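Local coordinates for acyl-CoA synthetase (AMP-forming)/AMP-acid ligase II-like protein (Dyadobacter fermentans, PDB 4GS5), which probably activates a medium-chain fatty or related carboxylic acid with ATP and joins it to coenzyme A, as an AMP-forming ligase, at residues A158-A163 with V175-G180; L235-G240 with G257-L262. All blocks are in the same frame, centred on the assembly; numbering follows the deposited sequence.

Interaction 1 (A158-A163 with V175-G180); sequences APVNHA and VYQSYG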
# COMPACT_ATOMS: atom_id res chain seq x y z
N ALA A 158 -1.69 2.78 -4.52
CA ALA A 158 -2.69 2.16 -3.65
C ALA A 158 -3.16 0.82 -4.24
O ALA A 158 -3.09 0.64 -5.45
CB ALA A 158 -3.89 3.11 -3.40
N PRO A 159 -3.60 -0.12 -3.37
CA PRO A 159 -4.14 -1.38 -3.90
C PRO A 159 -5.20 -1.09 -4.96
O PRO A 159 -6.02 -0.18 -4.82
CB PRO A 159 -4.75 -2.05 -2.67
CG PRO A 159 -3.93 -1.53 -1.52
CD PRO A 159 -3.60 -0.10 -1.90
N VAL A 160 -5.12 -1.85 -6.04
CA VAL A 160 -5.96 -1.70 -7.21
C VAL A 160 -7.46 -1.76 -6.89
O VAL A 160 -7.88 -2.56 -6.05
CB VAL A 160 -5.57 -2.80 -8.21
CG1 VAL A 160 -6.61 -2.99 -9.29
CG2 VAL A 160 -4.18 -2.49 -8.79
N ASN A 161 -8.25 -0.92 -7.54
CA ASN A 161 -9.70 -0.98 -7.31
C ASN A 161 -10.36 -2.18 -8.01
O ASN A 161 -9.74 -2.85 -8.84
CB ASN A 161 -10.42 0.34 -7.64
CG ASN A 161 -10.31 0.73 -9.12
OD1 ASN A 161 -10.49 -0.10 -10.01
ND2 ASN A 161 -10.02 2.00 -9.38
N HIS A 162 -11.61 -2.45 -7.65
CA HIS A 162 -12.30 -3.66 -8.10
C HIS A 162 -12.37 -3.81 -9.62
O HIS A 162 -12.05 -4.88 -10.15
CB HIS A 162 -13.70 -3.75 -7.49
CG HIS A 162 -14.34 -5.10 -7.64
ND1 HIS A 162 -15.52 -5.28 -8.32
CD2 HIS A 162 -13.96 -6.32 -7.22
CE1 HIS A 162 -15.85 -6.56 -8.30
NE2 HIS A 162 -14.92 -7.21 -7.63
N ALA A 163 -12.77 -2.75 -10.32
CA ALA A 163 -12.83 -2.79 -11.78
C ALA A 163 -11.47 -3.06 -12.45
O ALA A 163 -11.39 -3.81 -13.43
CB ALA A 163 -13.48 -1.51 -12.34
N VAL A 175 1.02 -9.93 -13.57
CA VAL A 175 0.91 -8.62 -12.95
C VAL A 175 1.00 -8.75 -11.42
O VAL A 175 0.35 -9.63 -10.82
CB VAL A 175 -0.44 -7.95 -13.32
CG1 VAL A 175 -0.54 -6.60 -12.69
CG2 VAL A 175 -0.58 -7.83 -14.85
N TYR A 176 1.82 -7.91 -10.80
CA TYR A 176 2.08 -7.95 -9.37
C TYR A 176 1.84 -6.57 -8.81
O TYR A 176 1.84 -5.60 -9.56
CB TYR A 176 3.53 -8.34 -9.10
CG TYR A 176 3.91 -9.68 -9.66
CD1 TYR A 176 3.74 -10.84 -8.91
CD2 TYR A 176 4.43 -9.79 -10.94
CE1 TYR A 176 4.09 -12.08 -9.43
CE2 TYR A 176 4.78 -11.01 -11.46
CZ TYR A 176 4.61 -12.15 -10.71
OH TYR A 176 4.96 -13.36 -11.25
N GLN A 177 1.64 -6.49 -7.50
CA GLN A 177 1.57 -5.20 -6.82
C GLN A 177 2.51 -5.19 -5.62
O GLN A 177 2.58 -6.18 -4.89
CB GLN A 177 0.13 -4.83 -6.40
CG GLN A 177 0.03 -3.39 -5.84
CD GLN A 177 -1.37 -2.80 -5.90
OE1 GLN A 177 -2.35 -3.52 -5.83
NE2 GLN A 177 -1.44 -1.48 -6.07
N SER A 178 3.24 -4.09 -5.45
CA SER A 178 4.22 -3.95 -4.37
C SER A 178 3.59 -3.59 -3.04
O SER A 178 2.57 -2.90 -2.99
CB SER A 178 5.20 -2.82 -4.71
OG SER A 178 5.92 -3.10 -5.88
N TYR A 179 4.21 -4.05 -1.96
CA TYR A 179 4.00 -3.45 -0.65
C TYR A 179 5.34 -2.90 -0.21
O TYR A 179 6.34 -3.62 -0.23
CB TYR A 179 3.51 -4.49 0.36
CG TYR A 179 3.45 -3.98 1.80
CD1 TYR A 179 2.31 -3.37 2.29
CD2 TYR A 179 4.53 -4.14 2.67
CE1 TYR A 179 2.24 -2.91 3.61
CE2 TYR A 179 4.48 -3.70 3.98
CZ TYR A 179 3.33 -3.09 4.45
OH TYR A 179 3.28 -2.65 5.76
N GLY A 180 5.39 -1.62 0.16
CA GLY A 180 6.64 -1.01 0.58
C GLY A 180 6.40 0.38 1.12
O GLY A 180 5.26 0.81 1.29

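Interaction 2 (L235-G240 with G257-L262); sequences LVEIHG and GVKIVL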
# COMPACT_ATOMS: atom_id res chain seq x y z
N LEU A 235 -1.80 -3.66 10.93
CA LEU A 235 -2.24 -4.94 11.48
C LEU A 235 -2.23 -6.02 10.39
O LEU A 235 -2.87 -5.86 9.34
CB LEU A 235 -3.66 -4.78 12.02
CG LEU A 235 -4.16 -5.60 13.19
CD1 LEU A 235 -3.39 -5.24 14.46
CD2 LEU A 235 -5.65 -5.35 13.38
N VAL A 236 -1.53 -7.12 10.64
CA VAL A 236 -1.38 -8.17 9.63
C VAL A 236 -1.52 -9.56 10.24
O VAL A 236 -1.42 -9.73 11.44
CB VAL A 236 -0.00 -8.09 8.90
CG1 VAL A 236 0.21 -6.68 8.28
CG2 VAL A 236 1.15 -8.43 9.84
N GLU A 237 -1.74 -10.55 9.40
CA GLU A 237 -1.58 -11.92 9.83
C GLU A 237 -0.52 -12.54 8.96
O GLU A 237 -0.66 -12.58 7.74
CB GLU A 237 -2.89 -12.69 9.69
CG GLU A 237 -3.85 -12.45 10.84
CD GLU A 237 -3.52 -13.30 12.06
OE1 GLU A 237 -2.57 -14.12 11.99
OE2 GLU A 237 -4.20 -13.14 13.09
N ILE A 238 0.57 -13.00 9.57
CA ILE A 238 1.63 -13.67 8.83
C ILE A 238 1.28 -15.14 8.55
O ILE A 238 0.73 -15.82 9.41
CB ILE A 238 3.01 -13.50 9.52
CG1 ILE A 238 3.44 -12.02 9.43
CG2 ILE A 238 4.07 -14.39 8.89
CD1 ILE A 238 4.68 -11.68 10.19
N HIS A 239 1.58 -15.61 7.35
CA HIS A 239 1.37 -17.02 6.98
C HIS A 239 2.62 -17.52 6.25
O HIS A 239 2.80 -17.26 5.05
CB HIS A 239 0.18 -17.15 6.02
CG HIS A 239 -1.12 -16.71 6.61
ND1 HIS A 239 -1.67 -15.47 6.36
CD2 HIS A 239 -1.99 -17.35 7.42
CE1 HIS A 239 -2.82 -15.37 7.00
NE2 HIS A 239 -3.03 -16.49 7.66
N GLY A 240 3.50 -18.21 6.96
CA GLY A 240 4.77 -18.57 6.37
C GLY A 240 5.46 -17.30 5.89
O GLY A 240 5.41 -16.27 6.57
N GLY A 257 -12.52 -15.05 18.71
CA GLY A 257 -11.90 -15.43 17.45
C GLY A 257 -12.53 -14.79 16.20
O GLY A 257 -12.09 -15.04 15.08
N VAL A 258 -13.56 -13.98 16.38
CA VAL A 258 -14.14 -13.27 15.25
C VAL A 258 -13.60 -11.81 15.19
O VAL A 258 -13.76 -11.04 16.14
CB VAL A 258 -15.68 -13.24 15.30
CG1 VAL A 258 -16.23 -12.32 14.20
CG2 VAL A 258 -16.24 -14.66 15.13
N LYS A 259 -12.94 -11.45 14.10
CA LYS A 259 -12.40 -10.11 13.97
C LYS A 259 -13.50 -9.14 13.54
O LYS A 259 -14.23 -9.39 12.58
CB LYS A 259 -11.25 -10.09 12.95
CG LYS A 259 -9.86 -10.20 13.57
CD LYS A 259 -9.50 -11.61 13.97
CE LYS A 259 -8.09 -11.66 14.59
NZ LYS A 259 -6.98 -11.61 13.58
N ILE A 260 -13.61 -8.03 14.27
CA ILE A 260 -14.63 -7.02 14.02
C ILE A 260 -13.99 -5.64 13.85
O ILE A 260 -13.22 -5.19 14.71
CB ILE A 260 -15.63 -6.95 15.20
CG1 ILE A 260 -16.43 -8.25 15.28
CG2 ILE A 260 -16.59 -5.77 15.05
CD1 ILE A 260 -17.17 -8.38 16.64
N VAL A 261 -14.32 -4.97 12.75
CA VAL A 261 -13.78 -3.64 12.45
C VAL A 261 -14.72 -2.61 13.07
O VAL A 261 -15.91 -2.57 12.73
CB VAL A 261 -13.63 -3.42 10.94
CG1 VAL A 261 -12.96 -2.05 10.64
CG2 VAL A 261 -12.83 -4.55 10.28
N LEU A 262 -14.22 -1.78 13.99
CA LEU A 262 -15.11 -0.91 14.75
C LEU A 262 -15.92 0.07 13.89
O LEU A 262 -17.12 0.21 14.08
CB LEU A 262 -14.36 -0.16 15.85
CG LEU A 262 -13.84 -1.08 16.96
CD1 LEU A 262 -12.86 -0.32 17.86
CD2 LEU A 262 -15.00 -1.69 17.78

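Interaction 1 (A158-A163 with V175-G180)
The side-chain amide of Q177 lies along the backbone of A158, P159 and V160 and bonds to it at both ends. With CG anti to the backbone N (chi1 -173°) and the chain extended beyond it, Q177 carries its amide from strand 175-180 straight across to the turn before helix 162-169. At one end V160 N gives its hydrogen to Q177 OE1 at 3.2 Å; the donor lies in the carbonyl plane, on a lone pair, and the N-H...O angle is 156°. At the other end Q177 NE2 donates to A158 O at 2.8 Å. This bond is shorter but more bent, 134° at the hydrogen, and the donor sits above the carbonyl plane of A158. P159, which has no N-H to offer, lies between the two bonds, its CA 3.4 Å from Q177 OE1. V160 crosses the amide with one branch: its CG2, beside the backbone N, comes within 3.6 Å of Q177 OE1, while V160 also packs on L155 and L193.

NE2 has a further acceptor in G156 O, and N161 caps the helix through L164 N. The contact thus ties the connection of a beta-alpha-beta crossover, strand 153-155 to helix 162-169, to the next parallel strand, 175-180. In adenylate-forming enzymes the corresponding glycine-rich turn and Tyr-Gly strand end line the nucleotide pocket, and a similar role is likely here. A leucine in place of Q177 would probably leave V160 N, A158 O and G156 O without the amide that now joins them. Glutamine suits the position because it accepts and donates at once; a flipped amide would set NE2 against V160 N and OE1 against A158 O, so the bonding pattern favours one of the two amide orientations.

Interaction 2 (L235-G240 with G257-L262)
E237 on strand 230-238 and K259 on strand 258-261 face each other from strands that are not sheet neighbours, their CA atoms 11.7 Å apart. The second strand belongs to the small hairpin 252-255/258-261, which in the two-domain fold of adenylate-forming enzymes opens the C-terminal domain; the contact therefore most likely crosses from the large domain to the small one.

Long, flexible, charged residues suit such a gap, and both CB atoms point toward it. E237 sets CG anti to its carbonyl carbon (chi1 -81°) and bends again at chi2, bringing its carboxylate round to the lysine. K259 bends at chi2 and chi4 but is straight between them, and its side chain also rests on V252 and N254 of the partner strand in the hairpin. The two chains approach at a slant and meet by their ends alone, in a salt bridge that includes a weak hydrogen bond from K259 NZ to E237 OE2 at 3.2 Å.

Close by, L235 on the same strand packs on A249 and V252, a more apolar contact at the same junction. A surface salt bridge this small, burying only 54 Å², is consistent with an interface that can open when the small domain turns, as it does in relatives. The grip is one-sided: E237 OE1 stays 5.3 Å from K259 NZ.

In the fold
Along the chain the two contacts come in series: interaction 1 closes at residue 180 before interaction 2 opens at 235. Their centres lie about 20 Å apart and their nearest atoms about 6 Å apart, without touching. Strands 175-180 and 230-238 both belong to the extended strand system of the larger part of the chain, and a hydrogen bond from Y179 to D234, just before 235-240, connects them. Interaction 1 lies within one crossover near the centre, whereas interaction 2 reaches out to hairpin 252-255/258-261. In family terms, one lies where relatives bind the nucleotide and the other is a slight surface link, probably between the large and small domains.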